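Local coordinates for protein probable ss-1,3-N-acetylglucosaminyltransferase (Staphylococcus aureus subsp. aureus N315, PDB 6H21) that is probably a glycosyltransferase, with a family 2 domain of the GT-A clan that holds uridine-diphosphate-N-acetylglucosamine and manganese, at residues C[96-101]-C[106-111]; C[43-46]-C[51-54]. All blocks are in the same frame, centred on the assembly; numbering follows the deposited sequence.

Interaction 1 of 2, residues C[96-101]-C[106-111]; sequences TGLKMS and VFFLDS. With UD1 (uridine-diphosphate-N-acetylglucosamine), chain X.
Leu98, near the end of helix 91-100, lays its branched tip against Val106 and Phe108 of strand 105-108. From CB the chain turns at chi1 -72°, which places CG opposite the carbonyl carbon and beside the backbone N, and this brings the tip down to the strand although the CB itself does not head there. Leu98 CG lies 4.0 Å from Phe108 CZ. CD1 only grazes the same ring atom, whereas Leu98 CD2 does most of the touching, at 3.6 Å from Phe108 CZ and 4.0 Å from Val106 CG2. The leucine crosses each partner at about a right angle, and its CD2 methyl touches both the ring end of Phe108 and the Val106 branch. The other branch of Val106 serves the helix end: its CG1 is 3.7 Å from OG of Ser101, a hydroxyl whose polar needs are met by Ser23 and the backbone N of Ala103.

Just beyond the strand, two side chains and one backbone N-H of this segment hold uridine-diphosphate-N-acetylglucosamine. Asp110 OD2 accepts a 2.7 Å bond from ligand O4', while its OD1 pairs with Arg94. Ser111 N donates to ligand O3B at 162°, and Ser111 OG bonds ligand O2' at 2.8 Å. Asp110 belongs to what is probably the DxD motif of GT-A enzymes.

Helix 91-100 lies against part of the central sheet: Leu98, Val106 and Phe108 all touch Ile25 of the parallel neighbour strand 22-28, Met100 rests on Ile55 and Ile57 of strand 52-58, and Ile183 of helix 180-185 packs on Leu98 and Val106.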
loop_
_atom_site.group_PDB
_atom_site.type_symbol
_atom_site.label_atom_id
_atom_site.label_comp_id
_atom_site.label_asym_id
_atom_site.label_seq_id
_atom_site.Cartn_x
_atom_site.Cartn_y
_atom_site.Cartn_z
ATOM N N THR C 96 -14.497 42.027 20.098
ATOM C CA THR C 96 -14.961 43.169 20.903
ATOM C C THR C 96 -13.828 44.193 21.108
ATOM O O THR C 96 -14.057 45.395 21.004
ATOM C CB THR C 96 -15.495 42.726 22.270
ATOM O OG1 THR C 96 -16.421 41.655 22.097
ATOM C CG2 THR C 96 -16.154 43.863 23.014
ATOM N N GLY C 97 -12.626 43.690 21.415
ATOM C CA GLY C 97 -11.396 44.468 21.562
ATOM C C GLY C 97 -11.009 45.232 20.304
ATOM O O GLY C 97 -10.629 46.394 20.389
ATOM N N LEU C 98 -11.087 44.589 19.135
ATOM C CA LEU C 98 -10.759 45.252 17.846
ATOM C C LEU C 98 -11.621 46.509 17.634
ATOM O O LEU C 98 -11.100 47.573 17.248
ATOM C CB LEU C 98 -10.941 44.245 16.705
ATOM C CG LEU C 98 -9.864 43.165 16.646
ATOM C CD1 LEU C 98 -10.225 42.060 15.659
ATOM C CD2 LEU C 98 -8.511 43.784 16.304
ATOM N N LYS C 99 -12.926 46.394 17.904
ATOM C CA LYS C 99 -13.888 47.498 17.715
ATOM C C LYS C 99 -13.577 48.652 18.684
ATOM O O LYS C 99 -13.818 49.816 18.370
ATOM C CB LYS C 99 -15.317 46.969 17.879
ATOM N N MET C 100 -13.027 48.326 19.858
ATOM C CA MET C 100 -12.695 49.311 20.884
ATOM C C MET C 100 -11.389 50.057 20.563
ATOM O O MET C 100 -11.220 51.187 20.997
ATOM C CB MET C 100 -12.578 48.649 22.260
ATOM C CG MET C 100 -13.934 48.268 22.816
ATOM S SD MET C 100 -13.859 47.233 24.294
ATOM C CE MET C 100 -13.215 48.413 25.477
ATOM N N SER C 101 -10.456 49.421 19.854
ATOM C CA SER C 101 -9.151 50.033 19.598
ATOM C C SER C 101 -9.224 50.950 18.368
ATOM O O SER C 101 -9.726 50.568 17.324
ATOM C CB SER C 101 -8.085 48.982 19.420
ATOM O OG SER C 101 -6.880 49.571 18.955
ATOM N N VAL C 106 -2.562 46.626 16.858
ATOM C CA VAL C 106 -3.036 45.817 17.955
ATOM C C VAL C 106 -2.048 44.673 18.217
ATOM O O VAL C 106 -1.269 44.244 17.342
ATOM C CB VAL C 106 -4.459 45.275 17.721
ATOM C CG1 VAL C 106 -5.476 46.398 17.533
ATOM C CG2 VAL C 106 -4.511 44.278 16.574
ATOM N N PHE C 107 -2.111 44.167 19.444
ATOM C CA PHE C 107 -1.326 43.031 19.875
ATOM C C PHE C 107 -2.216 42.136 20.742
ATOM O O PHE C 107 -2.727 42.576 21.791
ATOM C CB PHE C 107 -0.070 43.475 20.627
ATOM C CG PHE C 107 0.918 42.357 20.806
ATOM C CD1 PHE C 107 0.596 41.245 21.566
ATOM C CD2 PHE C 107 2.148 42.381 20.176
ATOM C CE1 PHE C 107 1.492 40.194 21.710
ATOM C CE2 PHE C 107 3.035 41.322 20.308
ATOM C CZ PHE C 107 2.713 40.235 21.082
ATOM N N PHE C 108 -2.399 40.884 20.310
ATOM C CA PHE C 108 -3.206 39.934 21.062
ATOM C C PHE C 108 -2.325 39.238 22.106
ATOM O O PHE C 108 -1.302 38.627 21.798
ATOM C CB PHE C 108 -3.921 38.950 20.128
ATOM C CG PHE C 108 -4.875 39.614 19.168
ATOM C CD1 PHE C 108 -6.123 40.040 19.591
ATOM C CD2 PHE C 108 -4.512 39.847 17.853
ATOM C CE1 PHE C 108 -6.994 40.673 18.714
ATOM C CE2 PHE C 108 -5.385 40.478 16.975
ATOM C CZ PHE C 108 -6.627 40.880 17.404
ATOM N N LEU C 109 -2.765 39.341 23.358
ATOM C CA LEU C 109 -2.138 38.711 24.500
ATOM C C LEU C 109 -3.166 37.791 25.156
ATOM O O LEU C 109 -4.246 38.226 25.481
ATOM C CB LEU C 109 -1.667 39.798 25.467
ATOM C CG LEU C 109 -1.199 39.320 26.837
ATOM C CD1 LEU C 109 0.044 38.439 26.730
ATOM C CD2 LEU C 109 -0.943 40.507 27.745
ATOM N N ASP C 110 -2.800 36.523 25.352
ATOM C CA ASP C 110 -3.642 35.608 26.118
ATOM C C ASP C 110 -3.400 35.875 27.611
ATOM O O ASP C 110 -2.286 36.267 28.015
ATOM C CB ASP C 110 -3.422 34.158 25.676
ATOM C CG ASP C 110 -3.924 33.869 24.269
ATOM O OD1 ASP C 110 -4.681 34.710 23.714
ATOM O OD2 ASP C 110 -3.572 32.798 23.736
ATOM N N SER C 111 -4.459 35.658 28.403
ATOM C CA SER C 111 -4.562 36.035 29.807
ATOM C C SER C 111 -3.618 35.223 30.708
ATOM O O SER C 111 -3.454 35.560 31.874
ATOM C CB SER C 111 -5.985 35.888 30.284
ATOM O OG SER C 111 -6.441 34.569 30.054
HETATM C "C1'" UD1 X . -4.263 28.008 22.644
HETATM C "C2'" UD1 X . -3.182 28.295 21.597
HETATM C "C3'" UD1 X . -2.963 29.802 21.476
HETATM C "C4'" UD1 X . -4.294 30.489 21.183
HETATM C "C5'" UD1 X . -5.391 30.057 22.160
HETATM C "C6'" UD1 X . -6.758 30.646 21.794
HETATM C "C7'" UD1 X . -1.440 26.568 21.326
HETATM C "C8'" UD1 X . -0.123 26.051 21.842
HETATM N "N2'" UD1 X . -1.934 27.634 21.959
HETATM O "O1'" UD1 X . -3.802 28.534 23.893
HETATM O "O3'" UD1 X . -2.012 30.077 20.436
HETATM O "O4'" UD1 X . -4.109 31.903 21.278
HETATM O "O5'" UD1 X . -5.491 28.620 22.246
HETATM O "O6'" UD1 X . -7.118 30.375 20.442
HETATM O "O7'" UD1 X . -2.011 26.047 20.383
HETATM N N1 UD1 X . -10.817 32.580 26.750
HETATM C C2 UD1 X . -12.004 33.288 26.486
HETATM N N3 UD1 X . -13.195 32.725 26.651
HETATM C C4 UD1 X . -13.303 31.473 27.079
HETATM C C5 UD1 X . -12.153 30.732 27.353
HETATM C C6 UD1 X . -10.891 31.304 27.173
HETATM O O2 UD1 X . -11.971 34.457 26.082
HETATM O O4 UD1 X . -14.454 31.006 27.229
HETATM C C1B UD1 X . -9.552 33.279 26.522
HETATM C C2B UD1 X . -8.522 33.079 27.620
HETATM O "O2'" UD1 X . -8.800 33.912 28.740
HETATM C C3B UD1 X . -7.236 33.435 26.892
HETATM C C4B UD1 X . -7.509 33.017 25.448
HETATM O O4B UD1 X . -8.927 32.828 25.321
HETATM O O3B UD1 X . -6.995 34.847 26.952
HETATM C C5B UD1 X . -6.819 31.718 25.073
HETATM O O5B UD1 X . -7.025 30.777 26.118
HETATM P PA UD1 X . -5.830 29.897 26.716
HETATM O O1A UD1 X . -6.447 29.068 27.795
HETATM O O2A UD1 X . -4.569 30.720 26.968
HETATM O O3A UD1 X . -5.564 28.953 25.471
HETATM P PB UD1 X . -4.282 28.016 25.319
HETATM O O1B UD1 X . -4.765 26.603 25.218
HETATM O O2B UD1 X . -3.193 28.342 26.331
#

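Interaction 2 of 2, residues C[43-46]-C[51-54]; sequences LNQT and DYEL
Tyr52 reaches from the first residue of strand 52-58 to Gln45 in the loop that follows helix 35-43, within a helix-to-strand connection of the GT-A nucleotide-binding fold. Strands 22-28 and 52-58 are parallel neighbours with helix 35-43 between them in the chain, so this is a beta-alpha-beta unit, and the contact lies where its helix returns to the sheet. The first shell is small and mostly apolar. Tyr52 OH is 3.5 Å from Gln45 CB, and the ring carbon Tyr52 CZ is 3.9 Å from that CB. Gln45 CG follows, 3.7 Å from Tyr52 OH. The aliphatic part of the glutamine therefore lies across the phenol end of the ring, the two side chains crossing almost at right angles and the amide standing 87° to the ring plane.

One shell further out, both polar ends are engaged elsewhere. Gln45 bends at chi2 (-64°), which carries its amide away from the tyrosine after the CB has headed toward it. There NE2 bonds the carbonyl oxygens of Ser41 and His116, and OE1 accepts from the backbone N of Leu120, tying the loop to the start of helix 119-129. These three bonds hold the amide's rotation, while the backbone and chi1 (-73°) set where CB and CG meet the ring. The phenol is anchored by a hydrogen bond with the carbonyl O of Val42, in the last turn of helix 35-43. Around the ring, Val22, Met47 and Leu120 supply further side-chain contacts.

Tyr52 OH also comes within 3.5 Å of Leu43 O, but the angle is too poor for a hydrogen bond.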
loop_
_atom_site.group_PDB
_atom_site.type_symbol
_atom_site.label_atom_id
_atom_site.label_comp_id
_atom_site.label_asym_id
_atom_site.label_seq_id
_atom_site.Cartn_x
_atom_site.Cartn_y
_atom_site.Cartn_z
ATOM N N LEU C 43 1.740 46.294 32.074
ATOM C CA LEU C 43 1.839 47.637 32.634
ATOM C C LEU C 43 3.302 48.063 32.831
ATOM O O LEU C 43 3.566 49.268 32.894
ATOM C CB LEU C 43 1.033 47.715 33.934
ATOM C CG LEU C 43 -0.480 47.625 33.738
ATOM C CD1 LEU C 43 -1.211 47.896 35.037
ATOM C CD2 LEU C 43 -0.956 48.579 32.654
ATOM N N ASN C 44 4.238 47.103 32.860
ATOM C CA ASN C 44 5.673 47.378 33.089
ATOM C C ASN C 44 6.443 47.353 31.754
ATOM O O ASN C 44 7.555 46.839 31.663
ATOM C CB ASN C 44 6.253 46.414 34.133
ATOM C CG ASN C 44 5.636 46.587 35.512
ATOM O OD1 ASN C 44 5.165 47.671 35.874
ATOM N ND2 ASN C 44 5.646 45.531 36.315
ATOM N N GLN C 45 5.900 47.990 30.722
ATOM C CA GLN C 45 6.579 48.057 29.418
ATOM C C GLN C 45 7.569 49.229 29.399
ATOM O O GLN C 45 7.378 50.227 30.086
ATOM C CB GLN C 45 5.556 48.209 28.290
ATOM C CG GLN C 45 4.768 46.940 28.012
ATOM C CD GLN C 45 5.667 45.831 27.518
ATOM O OE1 GLN C 45 6.343 45.972 26.499
ATOM N NE2 GLN C 45 5.691 44.730 28.252
ATOM N N THR C 46 8.610 49.120 28.566
ATOM C CA THR C 46 9.525 50.234 28.334
ATOM C C THR C 46 8.855 51.334 27.509
ATOM O O THR C 46 9.244 52.484 27.616
ATOM C CB THR C 46 10.805 49.785 27.635
ATOM O OG1 THR C 46 10.432 49.150 26.410
ATOM C CG2 THR C 46 11.613 48.863 28.517
ATOM N N ASP C 51 1.460 55.953 25.415
ATOM C CA ASP C 51 1.523 55.546 23.992
ATOM C C ASP C 51 0.797 54.220 23.728
ATOM O O ASP C 51 0.747 53.763 22.591
ATOM C CB ASP C 51 2.971 55.387 23.523
ATOM C CG ASP C 51 3.688 56.695 23.245
ATOM O OD1 ASP C 51 3.002 57.733 23.107
ATOM O OD2 ASP C 51 4.935 56.658 23.177
ATOM N N TYR C 52 0.279 53.568 24.768
ATOM C CA TYR C 52 -0.394 52.298 24.547
ATOM C C TYR C 52 -1.495 52.107 25.589
ATOM O O TYR C 52 -1.542 52.804 26.582
ATOM C CB TYR C 52 0.628 51.157 24.526
ATOM C CG TYR C 52 1.156 50.730 25.871
ATOM C CD1 TYR C 52 2.270 51.337 26.427
ATOM C CD2 TYR C 52 0.528 49.728 26.599
ATOM C CE1 TYR C 52 2.749 50.961 27.670
ATOM C CE2 TYR C 52 0.997 49.335 27.841
ATOM C CZ TYR C 52 2.114 49.951 28.376
ATOM O OH TYR C 52 2.598 49.555 29.579
ATOM N N GLU C 53 -2.359 51.120 25.335
ATOM C CA GLU C 53 -3.427 50.792 26.236
ATOM C C GLU C 53 -3.528 49.271 26.328
ATOM O O GLU C 53 -3.188 48.566 25.393
ATOM C CB GLU C 53 -4.760 51.387 25.767
ATOM C CG GLU C 53 -5.168 51.000 24.350
ATOM C CD GLU C 53 -6.437 51.664 23.825
ATOM O OE1 GLU C 53 -7.008 52.506 24.539
ATOM O OE2 GLU C 53 -6.852 51.346 22.707
ATOM N N LEU C 54 -4.040 48.804 27.457
ATOM C CA LEU C 54 -4.459 47.448 27.601
ATOM C C LEU C 54 -5.991 47.436 27.642
ATOM O O LEU C 54 -6.610 48.143 28.464
ATOM C CB LEU C 54 -3.839 46.889 28.879
ATOM C CG LEU C 54 -4.387 45.540 29.321
ATOM C CD1 LEU C 54 -4.109 44.474 28.281
ATOM C CD2 LEU C 54 -3.799 45.163 30.665
#

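From the N terminus, the chain runs through strand 22-28 and helix 35-43 before interaction 2 closes the short loop between 43-46 and 51-54. It then runs through strand 52-58, helix 66-72, strand 79-82 and helix 91-100, after which interaction 1 closes a second short turn, between 96-101 and 106-111. The two closures follow in series and neither encloses the other. Their centres lie 14 Å apart, and both return a helix to the same sheet, where strand 22-28 separates 52-58 from 105-108. They touch directly, with Ser101 CA 4.1 Å from Glu53 OE2. Interaction 1 continues into the ligand pocket; interaction 2 ties the end of helix 35-43 to strand 52-58, with helix 119-129 packed alongside.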